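PDB 3V7D: cell division control protein 4 from Saccharomyces cerevisiae, which recognises phosphorylated targets such as the CDK inhibitor SIC1 for the SCF ubiquitin ligase, directing their ubiquitination and degradation. Local coordinates for residues V146-S149 with I150-K153; I336-L339 with E340-E343; N44-K47 with I48-S52; R92-F95 with L96-F100; S180-R183 with T184-W188. The protein carries 1 engineered substitution. All blocks are in the same frame, centred on the assembly; numbering follows the deposited sequence.

Contact 1. Residues V146-S149 with I150-K153; sequences VYDS and INKK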
# COMPACT_ATOMS: atom_id res chain seq x y z
N VAL B 146 -3.54 26.84 -1.19
CA VAL B 146 -3.44 25.76 -2.15
C VAL B 146 -2.11 25.83 -2.89
O VAL B 146 -1.72 26.90 -3.38
CB VAL B 146 -4.59 25.82 -3.18
CG1 VAL B 146 -4.52 24.63 -4.13
CG2 VAL B 146 -5.94 25.86 -2.47
N TYR B 147 -1.42 24.70 -2.97
CA TYR B 147 -0.12 24.63 -3.62
C TYR B 147 -0.11 23.58 -4.72
O TYR B 147 -0.83 22.58 -4.66
CB TYR B 147 0.98 24.30 -2.61
CG TYR B 147 1.10 25.24 -1.42
CD1 TYR B 147 0.21 25.17 -0.35
CD2 TYR B 147 2.14 26.16 -1.35
CE1 TYR B 147 0.33 26.01 0.74
CE2 TYR B 147 2.27 27.01 -0.26
CZ TYR B 147 1.37 26.93 0.78
OH TYR B 147 1.49 27.77 1.86
N ASP B 148 0.73 23.82 -5.73
CA ASP B 148 0.98 22.88 -6.81
C ASP B 148 2.18 22.04 -6.41
O ASP B 148 3.28 22.56 -6.22
CB ASP B 148 1.31 23.69 -8.08
CG ASP B 148 1.57 22.82 -9.30
OD1 ASP B 148 1.93 21.64 -9.17
OD2 ASP B 148 1.42 23.35 -10.42
N SER B 149 2.00 20.73 -6.26
CA SER B 149 3.10 19.87 -5.81
C SER B 149 4.03 19.44 -6.95
O SER B 149 5.14 18.97 -6.70
CB SER B 149 2.57 18.64 -5.06
OG SER B 149 1.63 17.92 -5.83
N ILE B 150 3.57 19.60 -8.19
CA ILE B 150 4.39 19.27 -9.34
C ILE B 150 5.44 20.36 -9.59
O ILE B 150 6.64 20.08 -9.64
CB ILE B 150 3.54 19.07 -10.62
CG1 ILE B 150 2.57 17.90 -10.45
CG2 ILE B 150 4.44 18.86 -11.84
CD1 ILE B 150 1.67 17.68 -11.64
N ASN B 151 4.98 21.59 -9.75
CA ASN B 151 5.89 22.71 -9.94
C ASN B 151 6.42 23.26 -8.62
O ASN B 151 7.33 24.10 -8.61
CB ASN B 151 5.23 23.82 -10.77
CG ASN B 151 4.85 23.35 -12.17
OD1 ASN B 151 5.72 23.14 -13.02
ND2 ASN B 151 3.56 23.20 -12.42
N LYS B 152 5.86 22.79 -7.51
CA LYS B 152 6.30 23.18 -6.17
C LYS B 152 6.25 24.69 -5.95
O LYS B 152 7.26 25.34 -5.68
CB LYS B 152 7.69 22.60 -5.87
CG LYS B 152 7.69 21.08 -5.92
CD LYS B 152 9.08 20.50 -6.09
CE LYS B 152 9.03 18.97 -6.11
NZ LYS B 152 8.21 18.46 -7.24
N LYS B 153 5.04 25.23 -6.06
CA LYS B 153 4.79 26.65 -5.94
C LYS B 153 3.42 26.90 -5.30
O LYS B 153 2.55 26.03 -5.31
CB LYS B 153 4.81 27.32 -7.32
CG LYS B 153 6.15 27.30 -8.03
CD LYS B 153 6.03 27.85 -9.45
CE LYS B 153 7.38 28.01 -10.12
NZ LYS B 153 8.24 29.00 -9.42
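D148 faces K152 and K153 together in a G1 beta bulge, at the hairpin turn that ends strand 144-148 of a WD-repeat propeller blade and leads the chain back into strand 153-158. The backbone bonds give the evidence. D148 N donates to K153 O at 2.9 Å, and K153 N returns a bond to D148 O at 3.2 Å, making an antiparallel hydrogen-bonded pair. K152 N also reaches D148 O, but its bond is bent and weak. K152 has the positive phi, 57°, expected at the first position of this bulge.

The carboxylate of D148 organises the turn. Its CG is anti to the backbone N (chi1 -179°), which carries both oxygens over the next two residues. OD1 of D148 takes I150 N at 2.8 Å, almost in line with the C-O bond, while N151 N comes to the same oxygen at 3.1 Å from well above the carboxylate plane. D148 OD2 accepts N151 ND2 at 2.9 Å; the oxygen lies in the amide plane, although the two flat groups stand 77° apart. Three bonds therefore fix the carboxylate's rotation. The chain of K152 bends at its last torsion, and NZ reaches S149 O at 3.2 Å in the carbonyl plane.

Around the turn, V146 packs on L156 and L158 of strand 153-158. Y147 lies against V135 and T137 of strand 134-139, with its hydroxyl bonded to R118 O and R145 NE, and K152 rests on I460 of strand 455-462.

Contact 2. Residues I336-L339 with E340-E343; sequences IWDL and ENGE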
# COMPACT_ATOMS: atom_id res chain seq x y z
N ILE B 336 -9.98 -2.41 19.33
CA ILE B 336 -10.42 -2.93 18.06
C ILE B 336 -11.83 -3.47 18.24
O ILE B 336 -12.07 -4.29 19.13
CB ILE B 336 -9.51 -4.07 17.58
CG1 ILE B 336 -8.04 -3.63 17.62
CG2 ILE B 336 -9.92 -4.53 16.18
CD1 ILE B 336 -7.71 -2.48 16.69
N TRP B 337 -12.76 -3.02 17.41
CA TRP B 337 -14.16 -3.41 17.54
C TRP B 337 -14.65 -4.16 16.31
O TRP B 337 -14.26 -3.83 15.19
CB TRP B 337 -15.04 -2.17 17.76
CG TRP B 337 -14.57 -1.22 18.82
CD1 TRP B 337 -13.59 -0.27 18.70
CD2 TRP B 337 -15.08 -1.10 20.15
NE1 TRP B 337 -13.45 0.42 19.88
CE2 TRP B 337 -14.35 -0.06 20.78
CE3 TRP B 337 -16.08 -1.76 20.87
CZ2 TRP B 337 -14.60 0.32 22.10
CZ3 TRP B 337 -16.31 -1.38 22.18
CH2 TRP B 337 -15.58 -0.35 22.78
N ASP B 338 -15.50 -5.15 16.51
CA ASP B 338 -16.12 -5.89 15.42
C ASP B 338 -17.41 -5.19 15.00
O ASP B 338 -18.38 -5.20 15.75
CB ASP B 338 -16.42 -7.33 15.85
CG ASP B 338 -16.83 -8.23 14.70
OD1 ASP B 338 -17.34 -7.72 13.67
OD2 ASP B 338 -16.66 -9.46 14.82
N LEU B 339 -17.42 -4.61 13.81
CA LEU B 339 -18.60 -3.85 13.37
C LEU B 339 -19.68 -4.73 12.74
O LEU B 339 -20.61 -4.22 12.11
CB LEU B 339 -18.21 -2.73 12.42
CG LEU B 339 -17.40 -1.57 13.01
CD1 LEU B 339 -17.68 -0.27 12.26
CD2 LEU B 339 -17.66 -1.42 14.51
N GLU B 340 -19.55 -6.04 12.91
CA GLU B 340 -20.60 -6.95 12.46
C GLU B 340 -21.58 -7.19 13.61
O GLU B 340 -22.73 -7.53 13.38
CB GLU B 340 -20.01 -8.28 11.98
CG GLU B 340 -20.81 -8.94 10.86
CD GLU B 340 -20.18 -8.74 9.50
OE1 GLU B 340 -18.94 -8.86 9.39
OE2 GLU B 340 -20.92 -8.47 8.52
N ASN B 341 -21.11 -7.00 14.84
CA ASN B 341 -21.95 -7.21 16.02
C ASN B 341 -21.80 -6.13 17.09
O ASN B 341 -22.54 -6.12 18.08
CB ASN B 341 -21.69 -8.59 16.63
CG ASN B 341 -20.23 -8.81 16.98
OD1 ASN B 341 -19.41 -7.89 16.92
ND2 ASN B 341 -19.90 -10.04 17.37
N GLY B 342 -20.86 -5.21 16.89
CA GLY B 342 -20.64 -4.12 17.83
C GLY B 342 -19.83 -4.54 19.04
O GLY B 342 -19.84 -3.86 20.07
N GLU B 343 -19.12 -5.65 18.91
CA GLU B 343 -18.38 -6.23 20.03
C GLU B 343 -16.92 -5.80 20.06
O GLU B 343 -16.30 -5.61 19.02
CB GLU B 343 -18.46 -7.75 19.98
CG GLU B 343 -19.80 -8.32 20.41
CD GLU B 343 -19.98 -8.27 21.91
OE1 GLU B 343 -18.97 -8.46 22.63
OE2 GLU B 343 -21.12 -8.04 22.37
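The indole of W337 meets G342 O at its edge, where CE3 lies 4.4 Å from that oxygen and near the ring plane. Two other flat groups, the carboxylate of D338 and the amide of N341, cross at about a right angle as side chains, with their planes 58° apart. N341 OD1 lies 3.2 Å from D338 CB and 3.1 Å from D338 O; the two oxygens are both acceptors, and no bond joins them.

D338 is gripped at three points. Its OD1 accepts E340 N at 2.9 Å on the anti side, somewhat out of the carboxylate plane. Its backbone N donates to E343 O at 2.7 Å in a nearly straight bond. Its carbonyl O receives G342 N, also at 2.7 Å, with weak additional bonds from N341 N and E343 N. Replacing D338 by an alanine would probably leave E340 N without its acceptor and the tip of the turn freer to move.

N341 braces the turn from within 340-343. Its CG sits between the backbone N and the carbonyl carbon (chi1 56°), which brings OD1 back to accept E343 N at 3.0 Å, from above the amide plane: an Asx turn. G342 has a positive phi of 80°, a conformation easy for a residue without a side chain.

Outward of the turn, W337 NE1 is bonded to S327 OG. With G342 and E343 both facing D338, this is a G1 beta bulge, here joining strands 334-338 and 343-348 of a WD40 propeller blade.

Contact 3. Residues N44-K47 with I48-S52; sequences NWNK and IIRKS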
# COMPACT_ATOMS: atom_id res chain seq x y z
N ASN B 44 13.54 -13.32 -28.18
CA ASN B 44 12.60 -14.32 -27.68
C ASN B 44 12.41 -14.24 -26.17
O ASN B 44 11.30 -14.36 -25.66
CB ASN B 44 13.09 -15.72 -28.07
CG ASN B 44 13.64 -15.76 -29.48
OD1 ASN B 44 14.73 -15.23 -29.76
ND2 ASN B 44 12.91 -16.39 -30.39
N TRP B 45 13.52 -14.06 -25.45
CA TRP B 45 13.45 -13.89 -24.00
C TRP B 45 12.65 -12.62 -23.71
O TRP B 45 11.80 -12.59 -22.82
CB TRP B 45 14.84 -13.78 -23.37
CG TRP B 45 15.52 -15.09 -23.10
CD1 TRP B 45 15.59 -16.17 -23.93
CD2 TRP B 45 16.24 -15.46 -21.91
NE1 TRP B 45 16.30 -17.19 -23.33
CE2 TRP B 45 16.71 -16.77 -22.09
CE3 TRP B 45 16.52 -14.80 -20.71
CZ2 TRP B 45 17.46 -17.44 -21.12
CZ3 TRP B 45 17.26 -15.46 -19.74
CH2 TRP B 45 17.71 -16.77 -19.95
N ASN B 46 12.95 -11.58 -24.48
CA ASN B 46 12.27 -10.30 -24.34
C ASN B 46 10.77 -10.48 -24.52
O ASN B 46 9.97 -9.96 -23.73
CB ASN B 46 12.82 -9.30 -25.35
CG ASN B 46 12.31 -7.88 -25.11
OD1 ASN B 46 11.26 -7.49 -25.63
ND2 ASN B 46 13.06 -7.11 -24.34
N LYS B 47 10.40 -11.24 -25.54
CA LYS B 47 9.00 -11.48 -25.85
C LYS B 47 8.32 -12.27 -24.73
O LYS B 47 7.22 -11.92 -24.29
CB LYS B 47 8.86 -12.22 -27.18
CG LYS B 47 7.45 -12.27 -27.73
CD LYS B 47 7.35 -13.20 -28.94
CE LYS B 47 8.07 -12.64 -30.15
NZ LYS B 47 7.33 -11.50 -30.78
N ILE B 48 8.98 -13.32 -24.26
CA ILE B 48 8.45 -14.18 -23.21
C ILE B 48 8.15 -13.42 -21.91
O ILE B 48 7.09 -13.58 -21.32
CB ILE B 48 9.41 -15.36 -22.92
CG1 ILE B 48 9.39 -16.37 -24.07
CG2 ILE B 48 9.06 -16.04 -21.61
CD1 ILE B 48 10.38 -17.50 -23.90
N ILE B 49 9.10 -12.58 -21.49
CA ILE B 49 8.94 -11.82 -20.25
C ILE B 49 7.83 -10.78 -20.33
O ILE B 49 7.02 -10.64 -19.41
CB ILE B 49 10.27 -11.14 -19.85
CG1 ILE B 49 11.32 -12.20 -19.51
CG2 ILE B 49 10.05 -10.18 -18.69
CD1 ILE B 49 12.71 -11.66 -19.37
N ARG B 50 7.77 -10.06 -21.44
CA ARG B 50 6.79 -8.99 -21.61
C ARG B 50 5.40 -9.54 -21.92
O ARG B 50 4.47 -8.79 -22.19
CB ARG B 50 7.24 -8.01 -22.69
CG ARG B 50 8.55 -7.33 -22.34
CD ARG B 50 9.11 -6.56 -23.52
NE ARG B 50 8.21 -5.52 -23.97
CZ ARG B 50 8.33 -4.87 -25.13
NH1 ARG B 50 9.33 -5.17 -25.95
NH2 ARG B 50 7.46 -3.93 -25.46
N LYS B 51 5.26 -10.86 -21.86
CA LYS B 51 4.02 -11.53 -22.19
C LYS B 51 3.13 -11.67 -20.95
O LYS B 51 1.91 -11.60 -21.04
CB LYS B 51 4.33 -12.92 -22.75
CG LYS B 51 3.57 -13.33 -23.98
CD LYS B 51 4.05 -14.72 -24.41
CE LYS B 51 3.33 -15.24 -25.64
NZ LYS B 51 3.82 -14.59 -26.89
N SER B 52 3.75 -11.88 -19.80
CA SER B 52 2.98 -12.18 -18.59
C SER B 52 2.63 -10.94 -17.78
O SER B 52 3.48 -10.10 -17.51
CB SER B 52 3.73 -13.18 -17.71
OG SER B 52 4.99 -12.66 -17.34
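N46 and R50 meet where helix 43-49 of the F-box domain ends, R50 being the first residue to leave helical backbone angles.

Backbone bonds come first. I48 N donates to N44 O at 2.9 Å, I49 N to W45 O at 3.0 Å and R50 N to N46 O at 3.2 Å, each four residues along, so regular helical bonding runs right up to the exit.

Van der Waals contacts follow the same spacing. I48 CG1 lies 3.2 Å from N44 O, and I49 CG1 sits 3.4 Å from W45 O, each isoleucine branch resting alongside a carbonyl oxygen of the preceding turn. Apolar packing lies beyond them: I48 on I15 and F20, and I49 on F27 and L39, which ties this helix to its F-box neighbours. W45, N46 and R50 also touch the chain of another protein, as expected for the F-box surface that docks on the Skp1 adaptor.

Polar and charged contacts centre on R50. Its NH2 forms a salt bridge with D89, which would help to offset the nearby like charge of R92. N46 ND2 is held by L39 O, so both ends of the amide are engaged, and W45 has its indole NE1 bonded to D13 OD1. A leucine in place of R50 would probably leave N46 OD1 without this donor and D89 without one of its positive partners.

N46 has CG anti to its backbone N (chi1 -171°), which turns OD1 toward the arginine. R50 NH1 donates to that OD1 at 3.0 Å and 167°, in the carbonyl plane and at the guanidinium edge, although the amide and guanidinium planes stand 81° apart.

Contact 4. Residues R92-F95 with L96-F100; sequences RLSF and LENIF
From R92 to I99 the chain is regular alpha helix, with R92 O, L93 O, S94 O and F95 O accepting in turn from L96 N, E97 N, N98 N and I99 N; the F95 O to I99 N bond, at 2.8 Å, is the shortest of the four.

F95 and I99 lie side by side and point the same way. F95 CG, anti to the backbone N (chi1 179°), takes the ring to the side chain of I99, with CE2 4.0 Å from I99 CB and CZ 4.1 Å from I99 CD1. F32 meets the F95 ring edge-to-face, and L59 and L60 of helix 53-62 add to its packing. R92 and L96, three residues earlier, also lie side by side: R92 CG is 4.1 Å from L96 CD1, while L96 CG lies 3.4 Å from R92 O. The charged end of R92 turns elsewhere, its NH2 making a salt bridge with D89 and a hydrogen bond to a polar side chain of another protein chain.

Both pairs pack on helix 32-39, and F95 and R92 also on helix 53-62. Helix 87-106 is thus the helical linker that leads from the F-box helices to the first propeller strand, 113-118.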
# COMPACT_ATOMS: atom_id res chain seq x y z
N ARG B 92 5.30 -3.13 -15.87
CA ARG B 92 6.75 -3.11 -15.80
C ARG B 92 7.26 -1.68 -15.58
O ARG B 92 8.10 -1.44 -14.72
CB ARG B 92 7.39 -3.72 -17.05
CG ARG B 92 8.90 -3.46 -17.18
CD ARG B 92 9.56 -4.34 -18.24
NE ARG B 92 8.89 -4.26 -19.53
CZ ARG B 92 9.21 -3.39 -20.48
NH1 ARG B 92 10.20 -2.53 -20.28
NH2 ARG B 92 8.54 -3.38 -21.63
N LEU B 93 6.74 -0.73 -16.35
CA LEU B 93 7.15 0.67 -16.20
C LEU B 93 6.78 1.22 -14.82
O LEU B 93 7.56 1.96 -14.22
CB LEU B 93 6.54 1.54 -17.30
CG LEU B 93 7.03 1.31 -18.74
CD1 LEU B 93 6.84 2.57 -19.58
CD2 LEU B 93 8.48 0.83 -18.80
N SER B 94 5.61 0.85 -14.34
CA SER B 94 5.18 1.24 -13.00
C SER B 94 6.15 0.68 -11.97
O SER B 94 6.55 1.38 -11.04
CB SER B 94 3.76 0.73 -12.72
OG SER B 94 3.34 1.09 -11.41
N PHE B 95 6.54 -0.58 -12.15
CA PHE B 95 7.40 -1.22 -11.17
C PHE B 95 8.77 -0.55 -11.12
O PHE B 95 9.31 -0.29 -10.04
CB PHE B 95 7.57 -2.71 -11.44
CG PHE B 95 8.47 -3.38 -10.45
CD1 PHE B 95 7.97 -3.87 -9.26
CD2 PHE B 95 9.83 -3.48 -10.70
CE1 PHE B 95 8.80 -4.46 -8.34
CE2 PHE B 95 10.67 -4.07 -9.78
CZ PHE B 95 10.16 -4.56 -8.60
N LEU B 96 9.34 -0.29 -12.30
CA LEU B 96 10.67 0.30 -12.39
C LEU B 96 10.70 1.69 -11.77
O LEU B 96 11.65 2.03 -11.06
CB LEU B 96 11.14 0.34 -13.85
CG LEU B 96 11.49 -1.03 -14.45
CD1 LEU B 96 11.83 -0.90 -15.93
CD2 LEU B 96 12.63 -1.68 -13.68
N GLU B 97 9.67 2.48 -12.04
CA GLU B 97 9.57 3.81 -11.45
C GLU B 97 9.45 3.72 -9.93
O GLU B 97 10.15 4.43 -9.20
CB GLU B 97 8.38 4.58 -12.04
CG GLU B 97 8.15 5.92 -11.37
CD GLU B 97 7.17 6.81 -12.12
OE1 GLU B 97 6.26 6.28 -12.79
OE2 GLU B 97 7.31 8.05 -12.03
N ASN B 98 8.59 2.83 -9.45
CA ASN B 98 8.40 2.66 -8.01
C ASN B 98 9.64 2.13 -7.28
O ASN B 98 9.91 2.52 -6.16
CB ASN B 98 7.19 1.77 -7.71
CG ASN B 98 5.88 2.51 -7.87
OD1 ASN B 98 5.03 2.13 -8.67
ND2 ASN B 98 5.72 3.59 -7.11
N ILE B 99 10.37 1.23 -7.92
CA ILE B 99 11.53 0.64 -7.26
C ILE B 99 12.68 1.65 -7.23
O ILE B 99 13.48 1.67 -6.29
CB ILE B 99 11.95 -0.72 -7.90
CG1 ILE B 99 12.68 -1.59 -6.88
CG2 ILE B 99 12.78 -0.51 -9.16
CD1 ILE B 99 11.81 -2.07 -5.75
N PHE B 100 12.73 2.51 -8.24
CA PHE B 100 13.73 3.57 -8.31
C PHE B 100 13.48 4.58 -7.19
O PHE B 100 14.39 4.96 -6.46
CB PHE B 100 13.67 4.26 -9.68
CG PHE B 100 14.43 5.56 -9.75
CD1 PHE B 100 15.82 5.57 -9.86
CD2 PHE B 100 13.76 6.78 -9.73
CE1 PHE B 100 16.52 6.77 -9.93
CE2 PHE B 100 14.45 7.98 -9.80
CZ PHE B 100 15.84 7.97 -9.90

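Contact 5. Residues S180-R183 with T184-W188; sequences STDR and TVRVW
D182 meets T184 and R186 through its two carboxylate oxygens. D182 OD1 accepts T184 N at 2.8 Å, on the anti side and modestly out of the carboxylate plane. T184 OG1 lies 2.4 Å from the same oxygen, a hydrogen bond whose modelled length is doubtful. The other oxygen, D182 OD2, forms a salt bridge with R186 NH1 at 3.1 Å. The two side chains cross obliquely and the carboxylate and guanidinium planes stand 46° apart, so this is not a flat, two-pronged pair.

What places D182 is the type I turn from S180 to R183. S180 OG accepts D182 N at 3.1 Å, an ST turn, and is itself bonded to G164 O. With chi1 at 61°, D182 CG sits between its backbone N and carbonyl carbon, and the carboxylate reaches forward over T184. R183 then takes a positive phi, 71°, carrying the chain into strand 185-189.

Further out, D182 OD2 also receives H161 ND1 and D162 N, and W188 NE1 is bonded to S178 OG. D182, H161, S178 and W188 are consistent with the Asp-His-Ser-Trp network of WD repeats. R183 packs on a modified side chain of the bound peptide, placing this turn at the ligand-binding surface.

Backbone donors, a histidine and an arginine thus converge on one carboxylate. Such a setting would probably stabilise its negative charge, and the bonds to both oxygens should hold the turn between strands 175-180 and 185-189 in one shape.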
# COMPACT_ATOMS: atom_id res chain seq x y z
N SER B 180 -14.77 25.06 10.32
CA SER B 180 -14.15 26.20 11.00
C SER B 180 -14.74 26.49 12.38
O SER B 180 -15.75 25.91 12.78
CB SER B 180 -14.26 27.45 10.13
OG SER B 180 -13.89 28.61 10.85
N THR B 181 -14.10 27.41 13.10
CA THR B 181 -14.60 27.85 14.39
C THR B 181 -15.75 28.83 14.22
O THR B 181 -16.38 29.24 15.20
CB THR B 181 -13.50 28.50 15.25
OG1 THR B 181 -12.93 29.61 14.54
CG2 THR B 181 -12.41 27.49 15.56
N ASP B 182 -16.03 29.22 12.97
CA ASP B 182 -17.18 30.06 12.69
C ASP B 182 -18.47 29.24 12.56
O ASP B 182 -19.52 29.77 12.20
CB ASP B 182 -16.96 30.92 11.44
CG ASP B 182 -16.74 30.10 10.17
OD1 ASP B 182 -17.15 28.92 10.12
OD2 ASP B 182 -16.16 30.65 9.21
N ARG B 183 -18.34 27.94 12.85
CA ARG B 183 -19.46 26.99 12.87
C ARG B 183 -20.01 26.65 11.48
O ARG B 183 -21.01 25.95 11.35
CB ARG B 183 -20.58 27.48 13.79
CG ARG B 183 -20.10 27.89 15.17
CD ARG B 183 -21.18 28.61 15.95
NE ARG B 183 -20.66 29.14 17.21
CZ ARG B 183 -21.37 29.89 18.05
NH1 ARG B 183 -22.62 30.21 17.77
NH2 ARG B 183 -20.81 30.32 19.18
N THR B 184 -19.34 27.14 10.44
CA THR B 184 -19.79 26.88 9.07
C THR B 184 -19.05 25.72 8.41
O THR B 184 -17.92 25.39 8.77
CB THR B 184 -19.65 28.12 8.19
OG1 THR B 184 -18.26 28.43 8.01
CG2 THR B 184 -20.37 29.31 8.81
N VAL B 185 -19.71 25.11 7.43
CA VAL B 185 -19.08 24.13 6.56
C VAL B 185 -19.04 24.75 5.17
O VAL B 185 -20.08 25.17 4.65
CB VAL B 185 -19.88 22.82 6.51
CG1 VAL B 185 -19.21 21.83 5.59
CG2 VAL B 185 -20.04 22.24 7.91
N ARG B 186 -17.86 24.82 4.58
CA ARG B 186 -17.72 25.49 3.28
C ARG B 186 -17.21 24.56 2.18
O ARG B 186 -16.31 23.75 2.40
CB ARG B 186 -16.81 26.71 3.41
CG ARG B 186 -17.52 27.96 3.91
CD ARG B 186 -16.54 29.11 4.03
NE ARG B 186 -17.20 30.41 4.17
CZ ARG B 186 -17.62 30.91 5.32
NH1 ARG B 186 -17.47 30.23 6.44
NH2 ARG B 186 -18.21 32.10 5.35
N VAL B 187 -17.81 24.69 1.00
CA VAL B 187 -17.38 23.95 -0.17
C VAL B 187 -16.64 24.91 -1.10
O VAL B 187 -17.12 26.02 -1.35
CB VAL B 187 -18.58 23.35 -0.93
CG1 VAL B 187 -18.12 22.58 -2.15
CG2 VAL B 187 -19.40 22.47 -0.00
N TRP B 188 -15.49 24.49 -1.60
CA TRP B 188 -14.67 25.36 -2.43
C TRP B 188 -14.36 24.72 -3.78
O TRP B 188 -14.26 23.50 -3.89
CB TRP B 188 -13.34 25.68 -1.73
CG TRP B 188 -13.48 26.17 -0.31
CD1 TRP B 188 -13.76 25.42 0.79
CD2 TRP B 188 -13.31 27.52 0.15
NE1 TRP B 188 -13.79 26.22 1.91
CE2 TRP B 188 -13.51 27.51 1.54
CE3 TRP B 188 -13.01 28.73 -0.48
CZ2 TRP B 188 -13.43 28.67 2.31
CZ3 TRP B 188 -12.93 29.88 0.29
CH2 TRP B 188 -13.13 29.84 1.67

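In the fold
Along the chain the order is contact 3, contact 4, contact 1, contact 5, contact 2. The first two belong to the helical N-terminal part: their centres are about 17 Å apart, and they meet where R50 and R92 bring like charges together beside D89. The other three are turns in separate blades of the WD40 propeller. Contacts 1 and 2 join the third strand of a blade to its outermost strand, whereas contact 5 joins the second to the third. Contacts 1 and 2 lie on opposite sides of the chain's centre, about 41 Å apart between centres. Contact 5, beside the bound peptide, is about 55 Å from contact 3, centre to centre, separating substrate recognition from the F-box that links to the ligase.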